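Local coordinates for protein fatty acyl CoA synthetase FADD13 (FATTY-ACYL-CoA SYNTHETASE) (Mycobacterium tuberculosis, PDB 3R44) that belongs to the AMP-binding enzyme family of the ANL clan, pairing a large N-terminal region with a smaller C-terminal domain, at residues Arg31-Val36 with Arg211-Leu216; Met44-Met49 with Phe231-Gly236; Cys83-Ala88 with Asn172-Tyr177; Phe221-Leu226 with Glu319-Gly324. One frame throughout, in Å; residues are numbered along the deposited sequence.

Contact 1 (Arg31-Val36 with Arg211-Leu216); sequences RLQAYV and RDRLLL
Gln33 and Arg213 meet through a bifurcated grip: both terminal nitrogens of the guanidinium reach one amide oxygen. Arg213 NH2 donates to Gln33 OE1 at 2.8 Å, and Arg213 NH1 donates to the same Gln33 OE1 at 3.0 Å. Both bonds bend moderately, with N-H...O angles of 149° and 142°. The oxygen lies almost exactly in the guanidinium plane, and the amide and guanidinium planes are only 21° apart, so the amide oxygen meets the NH1/NH2 edge end-on, the two groups nearly coplanar. Arg213 gets there because its chain bends at chi3, while Gln33 stays extended beyond CG. Nearby, Val36 CG2 adds a looser contact, 4.1 Å from Arg213 NH2.

A second meeting, by van der Waals contact, lies beside it. Leu32 CD1 sits over the centre of one face of the Arg211 guanidinium, 3.8 Å from Arg211 CZ, as a methyl group against a flat cation.

Further out, strand 238-241 runs between strands 33-37 and 213-216 in the mixed sheet, so these side chains bridge two strands that are not direct neighbours. Gln33 O takes a bond from Thr238 OG1, and Ala34 and Val36 pair with Leu239 through their backbones. Ala34 and Tyr35 both oppose Met44 on the other side, forming a classic beta bulge.

Arg213 NH2 also makes a salt bridge with Glu257 OE1. The buried cation is thus shared between a carboxylate that probably offsets part of its charge and a neutral amide oxygen whose two in-plane bonds probably help hold the guanidinium's orientation.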
# COMPACT_ATOMS: atom_id res chain seq x y z
N ARG A 31 29.37 3.76 -7.84
CA ARG A 31 29.14 4.66 -8.97
C ARG A 31 27.90 4.31 -9.77
O ARG A 31 27.57 4.95 -10.77
CB ARG A 31 30.42 4.74 -9.83
CG ARG A 31 31.66 5.21 -8.95
CD ARG A 31 31.30 6.65 -8.54
NE ARG A 31 32.18 7.40 -7.64
CZ ARG A 31 33.00 8.39 -8.02
NH1 ARG A 31 33.15 8.73 -9.32
NH2 ARG A 31 33.71 9.02 -7.10
N LEU A 32 27.18 3.30 -9.32
CA LEU A 32 25.93 2.97 -9.93
C LEU A 32 24.88 4.02 -9.62
O LEU A 32 24.78 4.48 -8.48
CB LEU A 32 25.45 1.61 -9.40
CG LEU A 32 24.05 1.18 -9.80
CD1 LEU A 32 23.91 0.99 -11.35
CD2 LEU A 32 23.75 -0.13 -9.08
N GLN A 33 24.14 4.49 -10.62
CA GLN A 33 23.04 5.41 -10.32
C GLN A 33 22.00 4.87 -9.34
O GLN A 33 21.50 3.71 -9.47
CB GLN A 33 22.36 5.91 -11.58
CG GLN A 33 23.28 6.68 -12.53
CD GLN A 33 22.43 7.33 -13.60
OE1 GLN A 33 21.76 6.67 -14.34
NE2 GLN A 33 22.38 8.64 -13.57
N ALA A 34 21.72 5.67 -8.31
CA ALA A 34 20.75 5.28 -7.27
C ALA A 34 19.39 5.94 -7.41
O ALA A 34 18.35 5.33 -7.13
CB ALA A 34 21.35 5.57 -5.85
N TYR A 35 19.42 7.19 -7.83
CA TYR A 35 18.20 8.07 -7.83
C TYR A 35 18.30 9.07 -8.93
O TYR A 35 19.27 9.78 -8.97
CB TYR A 35 18.06 8.74 -6.46
CG TYR A 35 16.71 9.36 -6.23
CD1 TYR A 35 15.74 8.68 -5.50
CD2 TYR A 35 16.39 10.62 -6.73
CE1 TYR A 35 14.50 9.20 -5.31
CE2 TYR A 35 15.11 11.18 -6.52
CZ TYR A 35 14.19 10.43 -5.80
OH TYR A 35 12.94 10.91 -5.52
N VAL A 36 17.37 9.04 -9.88
CA VAL A 36 17.35 9.90 -11.03
C VAL A 36 15.94 10.54 -11.05
O VAL A 36 14.95 9.81 -11.18
CB VAL A 36 17.62 9.15 -12.34
CG1 VAL A 36 17.55 10.12 -13.51
CG2 VAL A 36 18.95 8.42 -12.31
N ARG A 211 21.35 -3.66 -11.78
CA ARG A 211 21.38 -2.52 -12.71
C ARG A 211 20.01 -2.23 -13.41
O ARG A 211 19.96 -1.33 -14.24
CB ARG A 211 22.54 -2.66 -13.73
CG ARG A 211 23.91 -2.76 -13.06
CD ARG A 211 25.14 -2.68 -13.96
NE ARG A 211 25.32 -1.30 -14.37
CZ ARG A 211 26.26 -0.46 -13.93
NH1 ARG A 211 27.20 -0.86 -13.07
NH2 ARG A 211 26.27 0.79 -14.37
N ASP A 212 18.93 -2.94 -13.06
CA ASP A 212 17.60 -2.57 -13.56
C ASP A 212 17.34 -1.09 -13.14
O ASP A 212 17.86 -0.58 -12.14
CB ASP A 212 16.47 -3.44 -13.00
CG ASP A 212 16.21 -4.72 -13.78
OD1 ASP A 212 16.67 -4.86 -14.95
OD2 ASP A 212 15.51 -5.63 -13.24
N ARG A 213 16.52 -0.42 -13.94
CA ARG A 213 16.06 0.93 -13.69
C ARG A 213 14.56 0.89 -13.47
O ARG A 213 13.80 0.36 -14.30
CB ARG A 213 16.45 1.81 -14.87
CG ARG A 213 17.88 1.69 -15.16
CD ARG A 213 18.43 2.53 -16.27
NE ARG A 213 18.39 3.98 -16.12
CZ ARG A 213 19.35 4.71 -15.57
NH1 ARG A 213 20.38 4.11 -15.02
NH2 ARG A 213 19.28 6.05 -15.58
N LEU A 214 14.12 1.44 -12.34
CA LEU A 214 12.77 1.20 -11.86
C LEU A 214 12.05 2.53 -11.66
O LEU A 214 12.48 3.40 -10.87
CB LEU A 214 12.80 0.35 -10.57
CG LEU A 214 11.42 -0.09 -10.06
CD1 LEU A 214 11.54 -1.33 -9.17
CD2 LEU A 214 10.79 1.05 -9.26
N LEU A 215 10.94 2.69 -12.36
CA LEU A 215 10.12 3.91 -12.26
C LEU A 215 9.16 3.85 -11.09
O LEU A 215 8.35 2.89 -10.96
CB LEU A 215 9.35 4.12 -13.55
CG LEU A 215 8.37 5.27 -13.50
CD1 LEU A 215 9.15 6.60 -13.56
CD2 LEU A 215 7.35 5.10 -14.67
N LEU A 216 9.28 4.83 -10.21
CA LEU A 216 8.40 5.01 -9.06
C LEU A 216 7.59 6.29 -9.25
O LEU A 216 8.11 7.40 -9.07
CB LEU A 216 9.19 5.12 -7.75
CG LEU A 216 8.30 5.13 -6.50
CD1 LEU A 216 7.29 4.03 -6.48
CD2 LEU A 216 9.19 5.11 -5.26

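Contact 2 (Met44-Met49 with Phe231-Gly236); sequences MTYAQM and FSAMRG
Tyr46 reaches from the first turn of helix 46-62 to the last turn of helix 223-235, where it meets Ser232 and Ala233. Its CB bond already points toward that helix. Leu32 lies along the CD1/CE1 edge of the ring, and Leu22 and Arg25 of helix 18-28 also touch the side chain. Further along the ring, Tyr46 CE2 is 4.0 Å from Ala233 CB, an apolar contact, and Tyr46 CZ lies 4.0 Å from Ala233 CA. The hydroxyl ends closest to the backbone: Tyr46 OH is 3.4 Å from Ala233 CA and 3.2 Å from Ser232 O. The polar partner of this hydroxyl is Val237 O, just past the helix end, and Ser232 O is engaged weakly by Gly236 N.

Where the tyrosine's own helix begins, Thr45 and Gln48 form a capping box. Gln48 N donates to Thr45 OG1 at 3.2 Å, and Thr45 N returns a 2.8 Å bond to a lone pair of Gln48 OE1. Gly236, with phi at 81°, turns the chain out of helix 223-235. The contact thus joins a capped helix start to a helix end terminated at a positive-phi glycine, both beside the mixed sheet of the AMP-binding fold.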
# COMPACT_ATOMS: atom_id res chain seq x y z
N MET A 44 21.89 10.87 -8.93
CA MET A 44 22.83 10.59 -7.85
C MET A 44 23.25 9.15 -7.85
O MET A 44 22.42 8.30 -8.09
CB MET A 44 22.20 10.91 -6.53
CG MET A 44 22.13 12.42 -6.34
SD MET A 44 21.21 12.79 -4.86
CE MET A 44 22.11 11.95 -3.55
N THR A 45 24.53 8.90 -7.58
CA THR A 45 25.04 7.55 -7.44
C THR A 45 24.78 7.00 -6.04
O THR A 45 24.38 7.71 -5.14
CB THR A 45 26.52 7.50 -7.64
OG1 THR A 45 27.10 8.32 -6.63
CG2 THR A 45 26.95 8.03 -9.06
N TYR A 46 24.98 5.70 -5.88
CA TYR A 46 24.83 5.09 -4.54
C TYR A 46 25.76 5.72 -3.51
O TYR A 46 25.36 5.98 -2.37
CB TYR A 46 24.94 3.56 -4.57
CG TYR A 46 23.61 2.97 -4.81
CD1 TYR A 46 23.25 2.50 -6.08
CD2 TYR A 46 22.67 2.93 -3.81
CE1 TYR A 46 21.99 1.99 -6.31
CE2 TYR A 46 21.41 2.46 -4.02
CZ TYR A 46 21.05 1.98 -5.27
OH TYR A 46 19.74 1.49 -5.41
N ALA A 47 26.99 6.00 -3.90
CA ALA A 47 27.92 6.70 -2.96
C ALA A 47 27.35 8.07 -2.55
O ALA A 47 27.39 8.45 -1.36
CB ALA A 47 29.33 6.84 -3.56
N GLN A 48 26.78 8.81 -3.50
CA GLN A 48 26.17 10.12 -3.15
C GLN A 48 24.92 9.98 -2.29
O GLN A 48 24.71 10.76 -1.35
CB GLN A 48 25.83 10.96 -4.37
CG GLN A 48 27.06 11.24 -5.21
CD GLN A 48 26.72 11.88 -6.55
OE1 GLN A 48 25.90 11.36 -7.34
NE2 GLN A 48 27.39 12.97 -6.84
N MET A 49 24.13 8.96 -2.58
CA MET A 49 22.94 8.78 -1.81
C MET A 49 23.33 8.43 -0.35
O MET A 49 22.69 8.92 0.60
CB MET A 49 22.09 7.66 -2.39
CG MET A 49 20.75 7.61 -1.70
SD MET A 49 19.52 6.92 -2.80
CE MET A 49 19.62 5.25 -2.26
N PHE A 231 14.27 -2.30 -1.56
CA PHE A 231 14.72 -3.42 -2.37
C PHE A 231 15.53 -2.98 -3.55
O PHE A 231 16.38 -3.72 -3.99
CB PHE A 231 13.66 -4.50 -2.67
CG PHE A 231 12.76 -4.24 -3.87
CD1 PHE A 231 11.36 -4.23 -3.70
CD2 PHE A 231 13.28 -4.05 -5.13
CE1 PHE A 231 10.50 -4.05 -4.82
CE2 PHE A 231 12.45 -3.89 -6.26
CZ PHE A 231 11.06 -3.88 -6.09
N SER A 232 15.36 -1.74 -3.96
CA SER A 232 16.21 -1.16 -4.99
C SER A 232 17.66 -1.10 -4.51
O SER A 232 18.60 -1.45 -5.25
CB SER A 232 15.70 0.21 -5.43
OG SER A 232 14.52 0.06 -6.21
N ALA A 233 17.90 -0.59 -3.30
CA ALA A 233 19.25 -0.61 -2.76
C ALA A 233 19.77 -2.03 -2.55
O ALA A 233 20.94 -2.35 -2.80
CB ALA A 233 19.33 0.20 -1.46
N MET A 234 18.91 -2.89 -2.05
CA MET A 234 19.28 -4.28 -1.83
C MET A 234 19.79 -4.96 -3.10
O MET A 234 20.83 -5.61 -3.08
CB MET A 234 18.10 -5.09 -1.26
CG MET A 234 18.44 -6.52 -1.11
SD MET A 234 17.23 -7.36 -0.11
CE MET A 234 17.12 -6.30 1.32
N ARG A 235 19.10 -4.74 -4.21
CA ARG A 235 19.44 -5.43 -5.46
C ARG A 235 20.37 -4.59 -6.37
O ARG A 235 20.96 -5.14 -7.31
CB ARG A 235 18.15 -5.81 -6.16
CG ARG A 235 18.20 -6.39 -7.64
CD ARG A 235 18.77 -7.79 -7.78
NE ARG A 235 20.21 -7.78 -7.71
CZ ARG A 235 21.01 -8.82 -7.95
NH1 ARG A 235 22.30 -8.63 -7.87
NH2 ARG A 235 20.52 -10.02 -8.30
N GLY A 236 20.53 -3.29 -6.11
CA GLY A 236 21.35 -2.44 -6.98
C GLY A 236 20.59 -1.99 -8.22
O GLY A 236 21.04 -2.11 -9.37

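Contact 3 (Cys83-Ala88 with Asn172-Tyr177)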
# COMPACT_ATOMS: atom_id res chain seq x y z
N CYS A 83 16.47 9.73 1.82
CA CYS A 83 17.70 9.85 2.58
C CYS A 83 17.36 10.18 4.03
O CYS A 83 18.12 9.85 4.93
CB CYS A 83 18.65 10.84 1.97
SG CYS A 83 19.36 10.16 0.42
N LEU A 84 16.19 10.78 4.26
CA LEU A 84 15.72 11.00 5.67
C LEU A 84 15.37 9.69 6.32
O LEU A 84 15.66 9.45 7.52
CB LEU A 84 14.53 11.95 5.77
CG LEU A 84 15.01 13.40 5.71
CD1 LEU A 84 13.86 14.39 5.34
CD2 LEU A 84 15.75 13.87 6.99
N PHE A 85 14.71 8.85 5.54
CA PHE A 85 14.38 7.53 5.96
C PHE A 85 15.65 6.69 6.28
O PHE A 85 15.75 6.06 7.36
CB PHE A 85 13.53 6.81 4.91
CG PHE A 85 13.07 5.46 5.34
CD1 PHE A 85 11.89 5.31 6.11
CD2 PHE A 85 13.82 4.35 5.07
CE1 PHE A 85 11.44 4.03 6.53
CE2 PHE A 85 13.39 3.05 5.54
CZ PHE A 85 12.20 2.91 6.25
N TYR A 86 16.58 6.66 5.34
CA TYR A 86 17.86 6.00 5.55
C TYR A 86 18.68 6.59 6.71
O TYR A 86 19.32 5.84 7.46
CB TYR A 86 18.69 6.01 4.30
CG TYR A 86 18.26 5.01 3.25
CD1 TYR A 86 18.25 3.63 3.54
CD2 TYR A 86 17.91 5.41 1.97
CE1 TYR A 86 17.90 2.67 2.52
CE2 TYR A 86 17.58 4.50 1.00
CZ TYR A 86 17.55 3.13 1.29
OH TYR A 86 17.25 2.19 0.35
N GLY A 87 18.70 7.92 6.82
CA GLY A 87 19.39 8.61 7.88
C GLY A 87 18.81 8.22 9.22
O GLY A 87 19.53 7.86 10.16
N ALA A 88 17.48 8.26 9.35
CA ALA A 88 16.83 7.79 10.58
C ALA A 88 17.17 6.32 10.90
O ALA A 88 17.46 6.00 12.08
CB ALA A 88 15.28 7.96 10.51
N ASN A 172 12.59 -0.99 16.11
CA ASN A 172 11.64 -0.25 15.32
C ASN A 172 12.29 0.63 14.30
O ASN A 172 13.32 1.27 14.59
CB ASN A 172 10.75 0.67 16.14
CG ASN A 172 9.93 -0.05 17.13
OD1 ASN A 172 9.72 -1.25 16.99
ND2 ASN A 172 9.46 0.68 18.16
N LEU A 173 11.66 0.71 13.14
CA LEU A 173 12.15 1.49 12.02
C LEU A 173 11.11 2.48 11.46
O LEU A 173 11.46 3.58 11.05
CB LEU A 173 12.61 0.56 10.86
CG LEU A 173 13.10 1.21 9.56
CD1 LEU A 173 14.17 2.30 9.82
CD2 LEU A 173 13.60 0.22 8.51
N PHE A 174 9.88 2.05 11.30
CA PHE A 174 8.86 3.01 10.86
C PHE A 174 7.51 2.71 11.43
O PHE A 174 7.26 1.54 11.82
CB PHE A 174 8.88 3.26 9.34
CG PHE A 174 8.38 2.14 8.50
CD1 PHE A 174 7.02 2.03 8.23
CD2 PHE A 174 9.24 1.27 7.89
CE1 PHE A 174 6.49 0.97 7.43
CE2 PHE A 174 8.75 0.24 7.07
CZ PHE A 174 7.37 0.10 6.82
N ILE A 175 6.66 3.74 11.47
CA ILE A 175 5.26 3.55 11.81
C ILE A 175 4.43 4.13 10.69
O ILE A 175 4.58 5.29 10.34
CB ILE A 175 4.85 4.25 13.12
CG1 ILE A 175 5.72 3.87 14.31
CG2 ILE A 175 3.41 3.90 13.48
CD1 ILE A 175 5.72 4.86 15.46
N MET A 176 3.60 3.30 10.11
CA MET A 176 2.73 3.71 9.06
C MET A 176 1.28 3.55 9.48
O MET A 176 0.84 2.47 9.96
CB MET A 176 3.04 2.95 7.75
CG MET A 176 4.47 3.28 7.15
SD MET A 176 4.47 3.36 5.33
CE MET A 176 2.83 2.85 5.06
N TYR A 177 0.50 4.60 9.32
CA TYR A 177 -0.91 4.57 9.80
C TYR A 177 -1.91 3.93 8.79
O TYR A 177 -1.83 4.18 7.60
CB TYR A 177 -1.33 5.97 10.32
CG TYR A 177 -0.76 6.15 11.70
CD1 TYR A 177 0.60 6.39 11.87
CD2 TYR A 177 -1.55 5.98 12.81
CE1 TYR A 177 1.15 6.52 13.11
CE2 TYR A 177 -1.01 6.13 14.09
CZ TYR A 177 0.35 6.38 14.23
OH TYR A 177 0.89 6.49 15.48
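Phe85 and Phe174 are brought together by different choices at chi1. Phe85 puts CG trans to its backbone N (chi1 -176°), which sends the ring off its helix toward the strand, whereas Phe174 holds CG between its backbone N and carbonyl carbon (chi1 72°). Phe174 CD2 then comes in at the edge of the Phe85 ring, near its plane, 3.8 Å from Phe85 CZ. The ring centroids stand 6.0 Å apart with planes at 56°, an oblique pair that is neither stacked nor T-shaped. Leu173 touches the same ring tip: Leu173 CD2 also lies 3.8 Å from Phe85 CZ, and the two side chains cross at about a right angle. The tip of Phe85 therefore touches two successive strand residues.

That two consecutive residues can both contribute fits the backbone, since Leu173 and Phe174 together oppose His190 in a classic beta bulge. All three touching side chains are buried and the contact is wholly apolar. Helix 79-91 is joined here to strand 172-178, which pairs with strand 186-191, while Leu173 and Ile175 also bond through the backbone to Ala95 of strand 94-97. Ala95 packs on Phe85 as well, and Leu226 of helix 223-235 touches the same ring.

Contact 4 (Phe221-Leu226 with Glu319-Gly324)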
# COMPACT_ATOMS: atom_id res chain seq x y z
N PHE A 221 4.94 7.59 0.78
CA PHE A 221 4.33 7.26 2.05
C PHE A 221 3.49 5.99 1.98
O PHE A 221 2.87 5.66 2.97
CB PHE A 221 3.53 8.44 2.65
CG PHE A 221 2.49 9.05 1.69
CD1 PHE A 221 1.31 8.36 1.38
CD2 PHE A 221 2.73 10.29 1.08
CE1 PHE A 221 0.39 8.88 0.44
CE2 PHE A 221 1.81 10.83 0.17
CZ PHE A 221 0.62 10.13 -0.14
N HIS A 222 3.35 5.37 0.82
CA HIS A 222 2.62 4.11 0.67
C HIS A 222 3.66 3.03 1.00
O HIS A 222 4.80 3.12 0.56
CB HIS A 222 2.14 3.84 -0.78
CG HIS A 222 1.02 4.72 -1.24
ND1 HIS A 222 -0.16 4.85 -0.53
CD2 HIS A 222 0.88 5.48 -2.36
CE1 HIS A 222 -0.96 5.69 -1.16
NE2 HIS A 222 -0.35 6.10 -2.26
N VAL A 223 3.26 2.02 1.75
CA VAL A 223 4.19 0.99 2.18
C VAL A 223 4.87 0.30 1.04
O VAL A 223 6.07 -0.02 1.14
CB VAL A 223 3.53 0.01 3.20
CG1 VAL A 223 2.56 -0.99 2.48
CG2 VAL A 223 4.59 -0.72 3.94
N ALA A 224 4.17 0.06 -0.07
CA ALA A 224 4.82 -0.63 -1.12
C ALA A 224 5.87 0.22 -1.81
O ALA A 224 6.84 -0.33 -2.33
CB ALA A 224 3.82 -1.17 -2.14
N ALA A 225 5.71 1.54 -1.80
CA ALA A 225 6.69 2.39 -2.44
C ALA A 225 7.91 2.41 -1.55
O ALA A 225 9.05 2.42 -2.03
CB ALA A 225 6.14 3.81 -2.68
N LEU A 226 7.72 2.42 -0.23
CA LEU A 226 8.86 2.37 0.65
C LEU A 226 9.67 1.08 0.50
O LEU A 226 10.90 1.09 0.44
CB LEU A 226 8.35 2.50 2.11
CG LEU A 226 9.37 2.71 3.16
CD1 LEU A 226 10.42 3.69 2.58
CD2 LEU A 226 8.64 3.22 4.48
N GLU A 319 0.29 -3.91 7.18
CA GLU A 319 0.76 -4.85 8.20
C GLU A 319 1.77 -5.87 7.67
O GLU A 319 2.50 -6.46 8.44
CB GLU A 319 -0.42 -5.56 8.82
CG GLU A 319 -1.25 -4.64 9.73
CD GLU A 319 -2.47 -4.02 9.04
OE1 GLU A 319 -2.42 -3.72 7.79
OE2 GLU A 319 -3.45 -3.72 9.78
N SER A 320 1.75 -6.11 6.36
CA SER A 320 2.71 -7.05 5.73
C SER A 320 3.84 -6.37 4.99
O SER A 320 4.57 -6.99 4.22
CB SER A 320 1.96 -8.02 4.84
OG SER A 320 1.55 -7.36 3.68
N CYS A 321 4.02 -5.08 5.26
CA CYS A 321 5.08 -4.26 4.68
C CYS A 321 5.11 -4.29 3.18
O CYS A 321 6.19 -4.27 2.58
CB CYS A 321 6.46 -4.72 5.15
SG CYS A 321 7.65 -3.42 5.32
N GLY A 322 3.93 -4.44 2.60
CA GLY A 322 3.83 -4.52 1.16
C GLY A 322 4.16 -5.86 0.55
O GLY A 322 4.27 -5.95 -0.67
N GLY A 323 4.41 -6.89 1.35
CA GLY A 323 4.60 -8.24 0.83
C GLY A 323 3.36 -9.09 1.01
O GLY A 323 2.40 -8.72 1.68
N GLY A 324 3.36 -10.26 0.46
CA GLY A 324 2.21 -11.13 0.68
C GLY A 324 2.14 -12.12 -0.45
O GLY A 324 2.81 -13.16 -0.37
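Val223 supplies the apolar part of the contact, laying its two methyl groups on the backbone at Cys321 and Gly322. Val223 CG2 is 3.6 Å from Cys321 CA and a looser 4.3 Å from Cys321 SG. The other branch, Val223 CG1, lies 3.7 Å from Gly322 N and 4.0 Å from Gly322 CA. With chi1 at 76°, CG2 is trans to the valine's own backbone N and CG1 sits between that N and the carbonyl carbon, a fork that spreads over two adjoining residues. The CB bond of Cys321 points away, which is why the valine meets mainly its backbone.

Backbone bonding shapes the surface that receives the valine. Residues Ser320 to Gly323 form a type I' beta turn, closed by Gly323 N donating to Ser320 O at 2.9 Å. Cys321 and Gly322 occupy its central positions with positive phi. This turn lies in the link between antiparallel strands 310-316 and 324-327 of the mixed sheet. Directly before it, Glu319 closes a Y-A-L-T-E run that matches the A5 motif (consensus Y-G-x-T-E) of the ANL superfamily, with alanine in the second place.

Polar side-chain bonds hold the turn itself. Ser320 OG donates to Gly323 O at 2.6 Å, tilted 16° from the carbonyl plane, and is also bonded with Leu317 N, so one hydroxyl ties the turn to the chain leading into it. The carbonyls of Cys321 and Gly322 have partners too: Thr227 OG1 lies within hydrogen-bonding distance of both Cys321 O and Val223 O, and Gly322 O meets Trp202 NE1 of helix 192-205.

All four contacts fall within the AMP-binding enzyme region. Contacts 1 and 2 are neighbours, with centres about 7 Å apart, and share the edge of the mixed sheet, where strands 33-37 and 42-45 pair. Contact 4 uses the start of helix 223-235 and contact 2 its end, about 19 Å apart between centres. Contact 3 touches contact 2 through Tyr86 on Ala233 and contact 4 through Phe174 on Cys321. Along the chain, contact 3 is nested inside the loops closed by contacts 1 and 2, which cross each other, and it closes before contact 4 opens. Helix 223-235 is also touched by contacts 1 (Leu216 on Ala225) and 3 (Phe85 on Leu226), so it packs against all of them.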